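Local coordinates for DNA ligase (Alteromonas mediterranea, PDB 6GDR), which probably seals breaks in the backbone of duplex DNA through an adenylated intermediate, as a minimal Lig E type ATP-dependent DNA ligase, at residues A132-V137 with D143-M148; L237-E240 with Q246-L249; V268-Y273 with G279-A284. All blocks are in the same frame, centred on the assembly; numbering follows the deposited sequence. Where two conformers were deposited one is given.

Contact 1: A132-V137 with D143-M148; sequences AFDMPV and DSRLNM. With AMP (adenosine monophosphate), chain G.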
loop_
_atom_site.group_PDB
_atom_site.type_symbol
_atom_site.label_atom_id
_atom_site.label_comp_id
_atom_site.label_asym_id
_atom_site.label_seq_id
_atom_site.Cartn_x
_atom_site.Cartn_y
_atom_site.Cartn_z
ATOM N N ALA D 132 8.667 -8.583 6.766
ATOM C CA ALA D 132 7.908 -9.727 6.275
ATOM C C ALA D 132 6.532 -9.778 6.929
ATOM O O ALA D 132 6.384 -9.496 8.121
ATOM C CB ALA D 132 8.668 -11.024 6.551
ATOM N N PHE D 133 5.520 -10.143 6.138
ATOM C CA PHE D 133 4.151 -10.220 6.632
ATOM C C PHE D 133 3.412 -11.497 6.257
ATOM O O PHE D 133 2.301 -11.702 6.755
ATOM C CB PHE D 133 3.329 -9.017 6.138
ATOM C CG PHE D 133 3.392 -8.796 4.652
ATOM C CD1 PHE D 133 2.612 -9.548 3.790
ATOM C CD2 PHE D 133 4.219 -7.822 4.119
ATOM C CE1 PHE D 133 2.665 -9.341 2.423
ATOM C CE2 PHE D 133 4.275 -7.609 2.754
ATOM C CZ PHE D 133 3.497 -8.371 1.906
ATOM N N ASP D 134 3.974 -12.356 5.410
ATOM C CA ASP D 134 3.294 -13.596 5.060
ATOM C C ASP D 134 4.246 -14.490 4.280
ATOM O O ASP D 134 5.281 -14.041 3.777
ATOM C CB ASP D 134 2.027 -13.329 4.238
ATOM C CG ASP D 134 1.062 -14.502 4.251
ATOM O OD1 ASP D 134 1.370 -15.523 4.901
ATOM O OD2 ASP D 134 -0.005 -14.402 3.610
ATOM N N MET D 135 3.877 -15.768 4.193
ATOM C CA MET D 135 4.574 -16.745 3.371
ATOM C C MET D 135 3.539 -17.388 2.454
ATOM O O MET D 135 2.453 -17.770 2.925
ATOM C CB MET D 135 5.266 -17.815 4.227
ATOM C CG MET D 135 6.300 -17.263 5.194
ATOM S SD MET D 135 7.035 -18.532 6.250
ATOM C CE MET D 135 7.921 -19.520 5.046
ATOM N N PRO D 136 3.820 -17.532 1.147
ATOM C CA PRO D 136 2.837 -18.089 0.208
ATOM C C PRO D 136 2.740 -19.613 0.268
ATOM O O PRO D 136 2.798 -20.298 -0.753
ATOM C CB PRO D 136 3.353 -17.601 -1.147
ATOM C CG PRO D 136 4.828 -17.562 -0.977
ATOM C CD PRO D 136 5.084 -17.191 0.468
ATOM N N VAL D 137 2.579 -20.144 1.477
ATOM C CA VAL D 137 2.538 -21.587 1.683
ATOM C C VAL D 137 1.128 -22.102 1.425
ATOM O O VAL D 137 0.135 -21.452 1.775
ATOM C CB VAL D 137 3.013 -21.935 3.105
ATOM C CG1 VAL D 137 2.706 -23.390 3.451
ATOM C CG2 VAL D 137 4.506 -21.663 3.235
ATOM N N ASP D 143 -2.005 -18.113 11.059
ATOM C CA ASP D 143 -1.455 -18.219 12.407
ATOM C C ASP D 143 -0.195 -19.073 12.409
ATOM O O ASP D 143 0.793 -18.737 13.072
ATOM C CB ASP D 143 -2.502 -18.806 13.354
ATOM C CG ASP D 143 -2.285 -18.388 14.794
ATOM O OD1 ASP D 143 -2.817 -17.331 15.194
ATOM O OD2 ASP D 143 -1.578 -19.113 15.526
ATOM N N SER D 144 -0.207 -20.179 11.661
ATOM C CA SER D 144 0.972 -21.032 11.573
ATOM C C SER D 144 2.090 -20.350 10.796
ATOM O O SER D 144 3.262 -20.429 11.183
ATOM C CB SER D 144 0.605 -22.364 10.920
ATOM O OG SER D 144 1.763 -23.130 10.636
ATOM N N ARG D 145 1.748 -19.674 9.695
ATOM C CA ARG D 145 2.765 -18.986 8.906
ATOM C C ARG D 145 3.413 -17.866 9.710
ATOM O O ARG D 145 4.635 -17.680 9.658
ATOM C CB ARG D 145 2.147 -18.442 7.617
ATOM C CG ARG D 145 1.362 -19.485 6.832
ATOM C CD ARG D 145 1.128 -19.061 5.392
ATOM N NE ARG D 145 0.268 -17.883 5.281
ATOM C CZ ARG D 145 -1.063 -17.914 5.250
ATOM N NH1 ARG D 145 -1.714 -19.066 5.331
ATOM N NH2 ARG D 145 -1.747 -16.784 5.143
ATOM N N LEU D 146 2.612 -17.111 10.464
ATOM C CA LEU D 146 3.170 -16.100 11.356
ATOM C C LEU D 146 4.151 -16.729 12.338
ATOM O O LEU D 146 5.264 -16.227 12.532
ATOM C CB LEU D 146 2.046 -15.383 12.106
ATOM C CG LEU D 146 2.478 -14.370 13.171
ATOM C CD1 LEU D 146 3.239 -13.211 12.545
ATOM C CD2 LEU D 146 1.277 -13.865 13.950
ATOM N N ASN D 147 3.748 -17.833 12.973
ATOM C CA ASN D 147 4.644 -18.522 13.895
ATOM C C ASN D 147 5.946 -18.905 13.205
ATOM O O ASN D 147 7.029 -18.758 13.782
ATOM C CB ASN D 147 3.956 -19.758 14.473
ATOM C CG ASN D 147 2.756 -19.408 15.333
ATOM O OD1 ASN D 147 2.645 -18.291 15.838
ATOM N ND2 ASN D 147 1.852 -20.366 15.507
ATOM N N MET D 148 5.857 -19.403 11.969
ATOM C CA MET D 148 7.060 -19.751 11.218
ATOM C C MET D 148 7.925 -18.522 10.970
ATOM O O MET D 148 9.154 -18.584 11.094
ATOM C CB MET D 148 6.672 -20.411 9.895
ATOM C CG MET D 148 6.005 -21.772 10.050
ATOM S SD MET D 148 5.145 -22.324 8.561
ATOM C CE MET D 148 6.443 -22.197 7.334
HETATM P P AMP G . -2.573 -1.950 -1.896
HETATM O O1P AMP G . -1.659 -1.193 -0.961
HETATM O O2P AMP G . -3.997 -1.477 -2.065
HETATM O "O5'" AMP G . -2.604 -3.487 -1.421
HETATM C "C5'" AMP G . -2.025 -3.843 -0.169
HETATM C "C4'" AMP G . -0.503 -3.876 -0.288
HETATM O "O4'" AMP G . 0.090 -3.318 0.889
HETATM C "C3'" AMP G . 0.081 -5.266 -0.473
HETATM O "O3'" AMP G . 0.619 -5.395 -1.793
HETATM C "C2'" AMP G . 1.165 -5.398 0.579
HETATM O "O2'" AMP G . 2.414 -5.778 -0.003
HETATM C "C1'" AMP G . 1.290 -4.021 1.220
HETATM N N9 AMP G . 1.478 -3.995 2.697
HETATM C C8 AMP G . 2.160 -3.015 3.321
HETATM N N7 AMP G . 2.189 -3.214 4.662
HETATM C C5 AMP G . 1.516 -4.347 4.915
HETATM C C6 AMP G . 1.172 -5.124 6.126
HETATM N N6 AMP G . 1.569 -4.703 7.345
HETATM N N1 AMP G . 0.453 -6.255 5.972
HETATM C C2 AMP G . 0.052 -6.679 4.759
HETATM N N3 AMP G . 0.331 -6.017 3.620
HETATM C C4 AMP G . 1.049 -4.867 3.622
#

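Contact 2: L237-E240 with Q246-L249; sequences LLVE and QFKL. With nucleotides of chain A.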
loop_
_atom_site.group_PDB
_atom_site.type_symbol
_atom_site.label_atom_id
_atom_site.label_comp_id
_atom_site.label_asym_id
_atom_site.label_seq_id
_atom_site.Cartn_x
_atom_site.Cartn_y
_atom_site.Cartn_z
ATOM N N LEU D 237 -8.558 16.586 -15.411
ATOM C CA LEU D 237 -8.823 17.997 -15.172
ATOM C C LEU D 237 -7.690 18.577 -14.342
ATOM O O LEU D 237 -7.312 18.002 -13.316
ATOM C CB LEU D 237 -10.155 18.198 -14.441
ATOM C CG LEU D 237 -11.398 17.578 -15.077
ATOM C CD1 LEU D 237 -12.587 17.738 -14.146
ATOM C CD2 LEU D 237 -11.687 18.207 -16.428
ATOM N N LEU D 238 -7.150 19.711 -14.781
ATOM C CA LEU D 238 -6.132 20.418 -14.007
ATOM C C LEU D 238 -6.847 21.275 -12.971
ATOM O O LEU D 238 -7.297 22.383 -13.267
ATOM C CB LEU D 238 -5.246 21.265 -14.912
ATOM C CG LEU D 238 -4.172 22.085 -14.188
ATOM C CD1 LEU D 238 -3.220 21.183 -13.407
ATOM C CD2 LEU D 238 -3.401 22.950 -15.171
ATOM N N VAL D 239 -6.951 20.761 -11.752
ATOM C CA VAL D 239 -7.641 21.446 -10.682
ATOM C C VAL D 239 -6.614 22.143 -9.796
ATOM O O VAL D 239 -5.412 21.907 -9.892
ATOM C CB VAL D 239 -8.531 20.480 -9.861
ATOM C CG1 VAL D 239 -9.556 19.809 -10.763
ATOM C CG2 VAL D 239 -7.684 19.437 -9.144
ATOM N N GLU D 240 -7.097 23.017 -8.915
ATOM C CA GLU D 240 -6.229 23.754 -8.006
ATOM C C GLU D 240 -6.961 23.958 -6.690
ATOM O O GLU D 240 -8.128 24.362 -6.683
ATOM C CB GLU D 240 -5.816 25.101 -8.607
ATOM C CG GLU D 240 -5.087 26.019 -7.637
ATOM C CD GLU D 240 -4.505 27.241 -8.321
ATOM O OE1 GLU D 240 -3.474 27.105 -9.012
ATOM O OE2 GLU D 240 -5.087 28.335 -8.174
ATOM N N GLN D 246 -1.822 22.732 -7.297
ATOM C CA GLN D 246 -2.410 22.286 -8.551
ATOM C C GLN D 246 -2.041 20.832 -8.810
ATOM O O GLN D 246 -0.905 20.414 -8.565
ATOM C CB GLN D 246 -1.940 23.157 -9.717
ATOM C CG GLN D 246 -0.425 23.166 -9.919
ATOM C CD GLN D 246 0.176 24.560 -9.896
ATOM O OE1 GLN D 246 -0.469 25.527 -9.487
ATOM N NE2 GLN D 246 1.425 24.668 -10.337
ATOM N N PHE D 247 -3.008 20.067 -9.307
ATOM C CA PHE D 247 -2.787 18.667 -9.636
ATOM C C PHE D 247 -3.848 18.240 -10.636
ATOM O O PHE D 247 -4.907 18.864 -10.748
ATOM C CB PHE D 247 -2.835 17.779 -8.389
ATOM C CG PHE D 247 -4.199 17.681 -7.770
ATOM C CD1 PHE D 247 -5.015 16.593 -8.032
ATOM C CD2 PHE D 247 -4.666 18.677 -6.931
ATOM C CE1 PHE D 247 -6.273 16.499 -7.465
ATOM C CE2 PHE D 247 -5.923 18.590 -6.361
ATOM C CZ PHE D 247 -6.727 17.499 -6.628
ATOM N N LYS D 248 -3.552 17.166 -11.359
ATOM C CA LYS D 248 -4.476 16.629 -12.345
ATOM C C LYS D 248 -5.399 15.610 -11.689
ATOM O O LYS D 248 -4.935 14.648 -11.069
ATOM C CB LYS D 248 -3.713 15.981 -13.499
ATOM C CG LYS D 248 -2.791 16.923 -14.255
ATOM C CD LYS D 248 -2.300 16.297 -15.553
ATOM C CE LYS D 248 -0.991 16.920 -16.019
ATOM N NZ LYS D 248 -0.621 16.487 -17.395
ATOM N N LEU D 249 -6.705 15.828 -11.828
ATOM C CA LEU D 249 -7.722 14.900 -11.344
ATOM C C LEU D 249 -8.211 14.096 -12.544
ATOM O O LEU D 249 -8.870 14.642 -13.435
ATOM C CB LEU D 249 -8.865 15.656 -10.672
ATOM C CG LEU D 249 -9.920 14.815 -9.950
ATOM C CD1 LEU D 249 -9.324 14.112 -8.737
ATOM C CD2 LEU D 249 -11.099 15.688 -9.539
ATOM P P DG A 12 -3.629 11.705 -16.365
ATOM O OP1 DG A 12 -3.642 13.136 -16.746
ATOM O OP2 DG A 12 -2.753 10.758 -17.090
ATOM O "O5'" DG A 12 -3.292 11.581 -14.804
ATOM C "C5'" DG A 12 -3.788 12.549 -13.897
ATOM C "C4'" DG A 12 -3.573 12.124 -12.452
ATOM O "O4'" DG A 12 -3.785 10.703 -12.328
ATOM C "C3'" DG A 12 -2.173 12.355 -11.906
ATOM O "O3'" DG A 12 -2.038 13.682 -11.391
ATOM C "C2'" DG A 12 -2.050 11.295 -10.812
ATOM C "C1'" DG A 12 -3.056 10.210 -11.219
ATOM N N9 DG A 12 -2.436 8.942 -11.600
ATOM C C8 DG A 12 -2.388 8.393 -12.858
ATOM N N7 DG A 12 -1.777 7.242 -12.902
ATOM C C5 DG A 12 -1.394 7.011 -11.586
ATOM C C6 DG A 12 -0.694 5.918 -11.020
ATOM O O6 DG A 12 -0.260 4.907 -11.589
ATOM N N1 DG A 12 -0.511 6.078 -9.648
ATOM C C2 DG A 12 -0.952 7.157 -8.918
ATOM N N2 DG A 12 -0.682 7.134 -7.605
ATOM N N3 DG A 12 -1.610 8.188 -9.435
ATOM C C4 DG A 12 -1.795 8.047 -10.771
ATOM P P DG A 13 -0.592 14.386 -11.315
ATOM O OP1 DG A 13 -0.809 15.800 -10.938
ATOM O OP2 DG A 13 0.145 14.060 -12.558
ATOM O "O5'" DG A 13 0.146 13.639 -10.107
ATOM C "C5'" DG A 13 -0.319 13.808 -8.771
ATOM C "C4'" DG A 13 0.679 13.245 -7.776
ATOM O "O4'" DG A 13 0.723 11.797 -7.909
ATOM C "C3'" DG A 13 2.116 13.730 -7.971
ATOM O "O3'" DG A 13 2.759 13.942 -6.720
ATOM C "C2'" DG A 13 2.761 12.605 -8.765
ATOM C "C1'" DG A 13 2.031 11.375 -8.250
ATOM N N9 DG A 13 1.939 10.301 -9.232
ATOM C C8 DG A 13 1.389 10.374 -10.488
ATOM N N7 DG A 13 1.453 9.253 -11.149
ATOM C C5 DG A 13 2.092 8.382 -10.278
ATOM C C6 DG A 13 2.443 7.023 -10.444
ATOM O O6 DG A 13 2.252 6.296 -11.429
ATOM N N1 DG A 13 3.078 6.516 -9.316
ATOM C C2 DG A 13 3.342 7.229 -8.173
ATOM N N2 DG A 13 3.965 6.563 -7.191
ATOM N N3 DG A 13 3.019 8.501 -8.003
ATOM C C4 DG A 13 2.399 9.013 -9.093
#

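Contact 3: V268-Y273 with G279-A284; sequences VTFKFY and GKPRFA. With nucleotides of chain C.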
loop_
_atom_site.group_PDB
_atom_site.type_symbol
_atom_site.label_atom_id
_atom_site.label_comp_id
_atom_site.label_asym_id
_atom_site.label_seq_id
_atom_site.Cartn_x
_atom_site.Cartn_y
_atom_site.Cartn_z
ATOM N N VAL D 268 -14.919 21.390 -7.899
ATOM C CA VAL D 268 -15.220 19.974 -7.755
ATOM C C VAL D 268 -14.693 19.493 -6.413
ATOM O O VAL D 268 -13.726 20.039 -5.871
ATOM C CB VAL D 268 -14.615 19.133 -8.902
ATOM C CG1 VAL D 268 -15.158 19.597 -10.244
ATOM C CG2 VAL D 268 -13.091 19.209 -8.881
ATOM N N THR D 269 -15.336 18.461 -5.879
ATOM C CA THR D 269 -14.907 17.821 -4.645
ATOM C C THR D 269 -14.278 16.472 -4.963
ATOM O O THR D 269 -14.813 15.698 -5.764
ATOM C CB THR D 269 -16.079 17.632 -3.679
ATOM O OG1 THR D 269 -16.733 18.890 -3.470
ATOM C CG2 THR D 269 -15.595 17.091 -2.338
ATOM N N PHE D 270 -13.144 16.195 -4.324
ATOM C CA PHE D 270 -12.393 14.975 -4.564
ATOM C C PHE D 270 -11.950 14.386 -3.235
ATOM O O PHE D 270 -11.724 15.111 -2.263
ATOM C CB PHE D 270 -11.164 15.236 -5.444
ATOM C CG PHE D 270 -10.096 16.050 -4.764
ATOM C CD1 PHE D 270 -9.034 15.429 -4.126
ATOM C CD2 PHE D 270 -10.156 17.432 -4.760
ATOM C CE1 PHE D 270 -8.052 16.172 -3.499
ATOM C CE2 PHE D 270 -9.176 18.181 -4.134
ATOM C CZ PHE D 270 -8.123 17.549 -3.503
ATOM N N LYS D 271 -11.826 13.064 -3.203
ATOM C CA LYS D 271 -11.253 12.373 -2.060
ATOM C C LYS D 271 -9.791 12.058 -2.340
ATOM O O LYS D 271 -9.362 11.956 -3.491
ATOM C CB LYS D 271 -12.026 11.088 -1.741
ATOM C CG LYS D 271 -11.588 9.851 -2.512
ATOM C CD LYS D 271 -12.411 8.644 -2.098
ATOM C CE LYS D 271 -11.782 7.351 -2.583
ATOM N NZ LYS D 271 -12.488 6.154 -2.050
ATOM N N PHE D 272 -9.023 11.907 -1.264
ATOM C CA PHE D 272 -7.597 11.650 -1.393
ATOM C C PHE D 272 -7.103 10.976 -0.122
ATOM O O PHE D 272 -7.720 11.082 0.940
ATOM C CB PHE D 272 -6.821 12.944 -1.663
ATOM C CG PHE D 272 -6.880 13.933 -0.534
ATOM C CD1 PHE D 272 -7.995 14.732 -0.353
ATOM C CD2 PHE D 272 -5.817 14.066 0.343
ATOM C CE1 PHE D 272 -8.050 15.645 0.687
ATOM C CE2 PHE D 272 -5.865 14.976 1.382
ATOM C CZ PHE D 272 -6.983 15.766 1.554
ATOM N N TYR D 273 -5.977 10.281 -0.252
ATOM C CA TYR D 273 -5.372 9.527 0.845
ATOM C C TYR D 273 -4.054 10.203 1.211
ATOM O O TYR D 273 -2.970 9.732 0.866
ATOM C CB TYR D 273 -5.166 8.062 0.441
ATOM C CG TYR D 273 -6.443 7.331 0.096
ATOM C CD1 TYR D 273 -7.028 6.450 0.996
ATOM C CD2 TYR D 273 -7.066 7.523 -1.130
ATOM C CE1 TYR D 273 -8.194 5.778 0.683
ATOM C CE2 TYR D 273 -8.232 6.857 -1.451
ATOM C CZ TYR D 273 -8.792 5.986 -0.542
ATOM O OH TYR D 273 -9.953 5.322 -0.858
ATOM N N GLY D 279 3.049 18.047 -1.122
ATOM C CA GLY D 279 1.724 18.461 -0.709
ATOM C C GLY D 279 0.616 18.179 -1.696
ATOM O O GLY D 279 -0.481 18.722 -1.540
ATOM N N LYS D 280 0.859 17.344 -2.705
ATOM C CA LYS D 280 -0.179 17.066 -3.691
ATOM C C LYS D 280 -1.032 15.880 -3.240
ATOM O O LYS D 280 -0.502 14.919 -2.677
ATOM C CB LYS D 280 0.439 16.761 -5.053
ATOM C CG LYS D 280 1.487 17.775 -5.495
ATOM C CD LYS D 280 1.101 18.470 -6.791
ATOM C CE LYS D 280 2.092 19.574 -7.134
ATOM N NZ LYS D 280 1.688 20.343 -8.342
ATOM N N PRO D 281 -2.346 15.899 -3.464
ATOM C CA PRO D 281 -3.177 14.775 -3.013
ATOM C C PRO D 281 -2.775 13.479 -3.700
ATOM O O PRO D 281 -2.467 13.458 -4.894
ATOM C CB PRO D 281 -4.600 15.200 -3.401
ATOM C CG PRO D 281 -4.524 16.663 -3.665
ATOM C CD PRO D 281 -3.144 16.922 -4.160
ATOM N N ARG D 282 -2.786 12.390 -2.935
ATOM C CA ARG D 282 -2.395 11.080 -3.433
ATOM C C ARG D 282 -3.622 10.198 -3.629
ATOM O O ARG D 282 -4.564 10.235 -2.830
ATOM C CB ARG D 282 -1.411 10.397 -2.480
ATOM C CG ARG D 282 -1.092 8.974 -2.894
ATOM C CD ARG D 282 0.269 8.493 -2.424
ATOM N NE ARG D 282 0.232 7.965 -1.064
ATOM C CZ ARG D 282 1.125 7.115 -0.566
ATOM N NH1 ARG D 282 2.129 6.677 -1.315
ATOM N NH2 ARG D 282 1.008 6.692 0.684
ATOM N N PHE D 283 -3.601 9.403 -4.700
ATOM C CA PHE D 283 -4.699 8.494 -5.027
ATOM C C PHE D 283 -6.020 9.245 -5.157
ATOM O O PHE D 283 -7.086 8.707 -4.850
ATOM C CB PHE D 283 -4.830 7.381 -3.983
ATOM C CG PHE D 283 -3.532 6.697 -3.647
ATOM C CD1 PHE D 283 -2.508 6.609 -4.578
ATOM C CD2 PHE D 283 -3.340 6.141 -2.392
ATOM C CE1 PHE D 283 -1.318 5.978 -4.261
ATOM C CE2 PHE D 283 -2.151 5.511 -2.070
ATOM C CZ PHE D 283 -1.141 5.429 -3.005
ATOM N N ALA D 284 -5.960 10.491 -5.617
ATOM C CA ALA D 284 -7.149 11.327 -5.662
ATOM C C ALA D 284 -8.141 10.805 -6.695
ATOM O O ALA D 284 -7.756 10.297 -7.751
ATOM C CB ALA D 284 -6.773 12.770 -5.986
ATOM O OP3 DC C 1 -3.703 -2.366 -5.423
ATOM P P DC C 1 -2.408 -1.834 -4.940
ATOM O OP1 DC C 1 -1.351 -2.366 -5.824
ATOM O OP2 DC C 1 -2.332 -2.103 -3.488
ATOM O "O5'" DC C 1 -2.446 -0.247 -5.121
ATOM C "C5'" DC C 1 -1.942 0.599 -4.100
ATOM C "C4'" DC C 1 -2.363 2.035 -4.331
ATOM O "O4'" DC C 1 -1.650 2.575 -5.476
ATOM C "C3'" DC C 1 -3.834 2.223 -4.658
ATOM O "O3'" DC C 1 -4.616 2.332 -3.475
ATOM C "C2'" DC C 1 -3.823 3.503 -5.472
ATOM C "C1'" DC C 1 -2.518 3.386 -6.251
ATOM N N1 DC C 1 -2.684 2.762 -7.594
ATOM C C2 DC C 1 -3.140 3.538 -8.660
ATOM O O2 DC C 1 -3.392 4.733 -8.467
ATOM N N3 DC C 1 -3.290 2.959 -9.877
ATOM C C4 DC C 1 -3.005 1.667 -10.042
ATOM N N4 DC C 1 -3.167 1.140 -11.261
ATOM C C5 DC C 1 -2.540 0.857 -8.965
ATOM C C6 DC C 1 -2.396 1.440 -7.770
ATOM P P DA C 2 -6.150 1.849 -3.479
ATOM O OP1 DA C 2 -6.668 2.001 -2.102
ATOM O OP2 DA C 2 -6.205 0.530 -4.149
ATOM O "O5'" DA C 2 -6.883 2.906 -4.429
ATOM C "C5'" DA C 2 -6.984 4.266 -4.028
ATOM C "C4'" DA C 2 -7.523 5.129 -5.155
ATOM O "O4'" DA C 2 -6.583 5.129 -6.264
ATOM C "C3'" DA C 2 -8.831 4.654 -5.766
ATOM O "O3'" DA C 2 -9.953 5.094 -5.016
ATOM C "C2'" DA C 2 -8.775 5.274 -7.152
ATOM C "C1'" DA C 2 -7.293 5.186 -7.496
ATOM N N9 DA C 2 -6.959 4.010 -8.296
ATOM C C8 DA C 2 -6.446 2.823 -7.850
ATOM N N7 DA C 2 -6.254 1.938 -8.801
ATOM C C5 DA C 2 -6.679 2.587 -9.950
ATOM C C6 DA C 2 -6.737 2.191 -11.301
ATOM N N6 DA C 2 -6.343 0.989 -11.733
ATOM N N1 DA C 2 -7.215 3.082 -12.194
ATOM C C2 DA C 2 -7.607 4.284 -11.759
ATOM N N3 DA C 2 -7.600 4.771 -10.519
ATOM C C4 DA C 2 -7.120 3.864 -9.654
ATOM P P DC C 3 -11.338 4.286 -5.111
ATOM O OP1 DC C 3 -12.334 4.980 -4.262
ATOM O OP2 DC C 3 -11.041 2.856 -4.872
ATOM O "O5'" DC C 3 -11.767 4.437 -6.644
ATOM C "C5'" DC C 3 -12.045 5.723 -7.182
ATOM C "C4'" DC C 3 -12.195 5.660 -8.694
ATOM O "O4'" DC C 3 -11.021 5.045 -9.272
ATOM C "C3'" DC C 3 -13.363 4.824 -9.184
ATOM O "O3'" DC C 3 -14.543 5.615 -9.287
ATOM C "C2'" DC C 3 -12.893 4.309 -10.543
ATOM C "C1'" DC C 3 -11.365 4.355 -10.459
ATOM N N1 DC C 3 -10.725 3.006 -10.433
ATOM C C2 DC C 3 -10.519 2.319 -11.632
ATOM O O2 DC C 3 -10.876 2.842 -12.695
ATOM N N3 DC C 3 -9.935 1.096 -11.596
ATOM C C4 DC C 3 -9.566 0.567 -10.429
ATOM N N4 DC C 3 -8.991 -0.642 -10.445
ATOM C C5 DC C 3 -9.766 1.253 -9.195
ATOM C C6 DC C 3 -10.343 2.458 -9.243
#

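Contact 1: A132-V137 with D143-M148
Met135 and Arg145 mark the nearest approach of the two backbones, their CA atoms 6.2 Å apart, where the chain leaving the strand that ends at Asp134 runs beside residues 143-148 of helix 142-154. Phe133 and Asp134 both face Asp71 in a classic beta bulge, and Pro136 then centres an inverse gamma turn. The main bond is a salt bridge: Arg145 NE gives its N-H to Asp134 OD1 at 2.6 Å, almost straight at 172° and in the guanidinium plane, using the syn lone pair of that oxygen. Carboxylate and guanidinium planes are 32° apart, and NH2 adds only weak bonds to OD1 and OD2. The anti position of CG in Asp134 (chi1 -161°), beside the carbonyl carbon, brings OD1 near the next residue's N-H, and OD1 accepts Met135 N at 2.6 Å from above the carboxylate plane. Arg145 CD lies 3.1 Å from Met135 O and 4.1 Å from Val137 CB. On the strand's other side the Phe133 ring lays one face under the adenine of AMP, and its CZ comes 3.4 Å from O2'. Two donors, one nearly straight and one bent, thus hold the same buried oxygen of Asp134 and should restrict its rotation, and the arginine's charge probably favours its ionised form, one residue along from the aromatic floor of the nucleotide pocket.

Contact 2: L237-E240 with Q246-L249
The beta hairpin of strands 234-240 and 246-249 at one end of the OB-like domain's sheet pairs Val239 with Phe247 and Leu237 with Leu249, both antiparallel hydrogen-bonded pairs. Each has two backbone bonds, among them Leu249 N to Leu237 O at 2.7 Å and Val239 N to Phe247 O at 3.0 Å. The short strand axes approach to 4.6 Å at 143°, a marked twist. On the face carrying Val239 and Phe247, methyl CG2 of Val239 sits over the phenylalanine ring in a CH-pi contact, 3.5 Å from the centroid. The ring is brought there by chi1 68°, which sets CG between the backbone N and the carbonyl carbon. Val239 CG1 meets Leu249 CB at 4.2 Å. Lys248, in a non-hydrogen-bonded pair with Leu238, turns its N-H outward in a straight bond (179°) to OP1 of DG13 of chain A at 3.1 Å. The hairpin's second strand thus gives one backbone N-H to a DNA phosphate. Strand 214-225 flanks 234-240 on its other edge, Val239 and Leu249 pack on Val268 of strand 267-272, and Phe247 meets Phe270 edge-to-face.

Contact 3: V268-Y273 with G279-A284
Phe272 and Ala284 bring the end of strand 267-272 and the loop 279-284 closest, CA to CA 4.3 Å, and one backbone bond ties them: Tyr273 N to Arg282 O, 2.9 Å and 177°, in the carbonyl plane. Beside it, Ala284 CA leans on Lys271 O in a CA-H...O contact. Pro281 packs against two aromatic side chains of the strand, its CG 3.6 Å from Phe270 CE1 and its CB 3.6 Å from Phe272 CB; it crosses the Phe270 side chain at about a right angle. Ala284 CB adds a contact with Phe270 CD1. Tyr273 and Phe283 also cross at about a right angle, with Tyr273 CD2 3.6 Å from Phe283 CB, and Tyr273 CE2 packs on C5' of DA2 of chain C. The Phe283 ring is sandwiched: CG of Arg282 lies over the centre of one face, while C2' of DC1 of chain C lies over the opposite face, toward its rim, 3.5 Å from Phe283 CD1. Phe283 has positive phi (56°), and its CG is anti to the carbonyl carbon (chi1 -49°), which directs the ring toward that sugar. Lys271, extended beyond CG, donates hydrogen bonds from NZ to the Tyr273 hydroxyl (2.9 Å) and to OP1 of DC3 of chain C, the latter modelled unusually short. An alanine in place of Tyr273 is likely to cost Lys271 NZ that hydroxyl partner and open a gap beside Phe283 CB and the DA2 sugar of chain C. Arg282 NH2 finds its main partner in a salt bridge with Asp36 of the nucleotide-binding domain, linking the loop to that domain. Within the OB-like sheet, strand 267-272 lies between strands 214-225 and 285-289, and Pro281 and Ala284 pack on Phe247 of strand 246-249.

How the contacts relate
Contacts 2 and 3 share the OB-like domain and its antiparallel sheet, with centres about 10 Å apart. They touch directly: Leu249 CD1 is 3.9 Å from Phe270 CB, and Gln246 O is 2.6 Å from Lys280 NZ, probably a hydrogen bond. Each also meets DNA, contact 2 on chain A and contact 3 on chain C. Contact 1 belongs to the ligase domain on the opposite side of the chain's centre, its centre about 42 Å from that of contact 2 and 34 Å from that of contact 3. AMP sits in the pocket of the ligase domain, lined by Phe133 of contact 1, and the Phe283 side chain of contact 3 is about 7 Å from it.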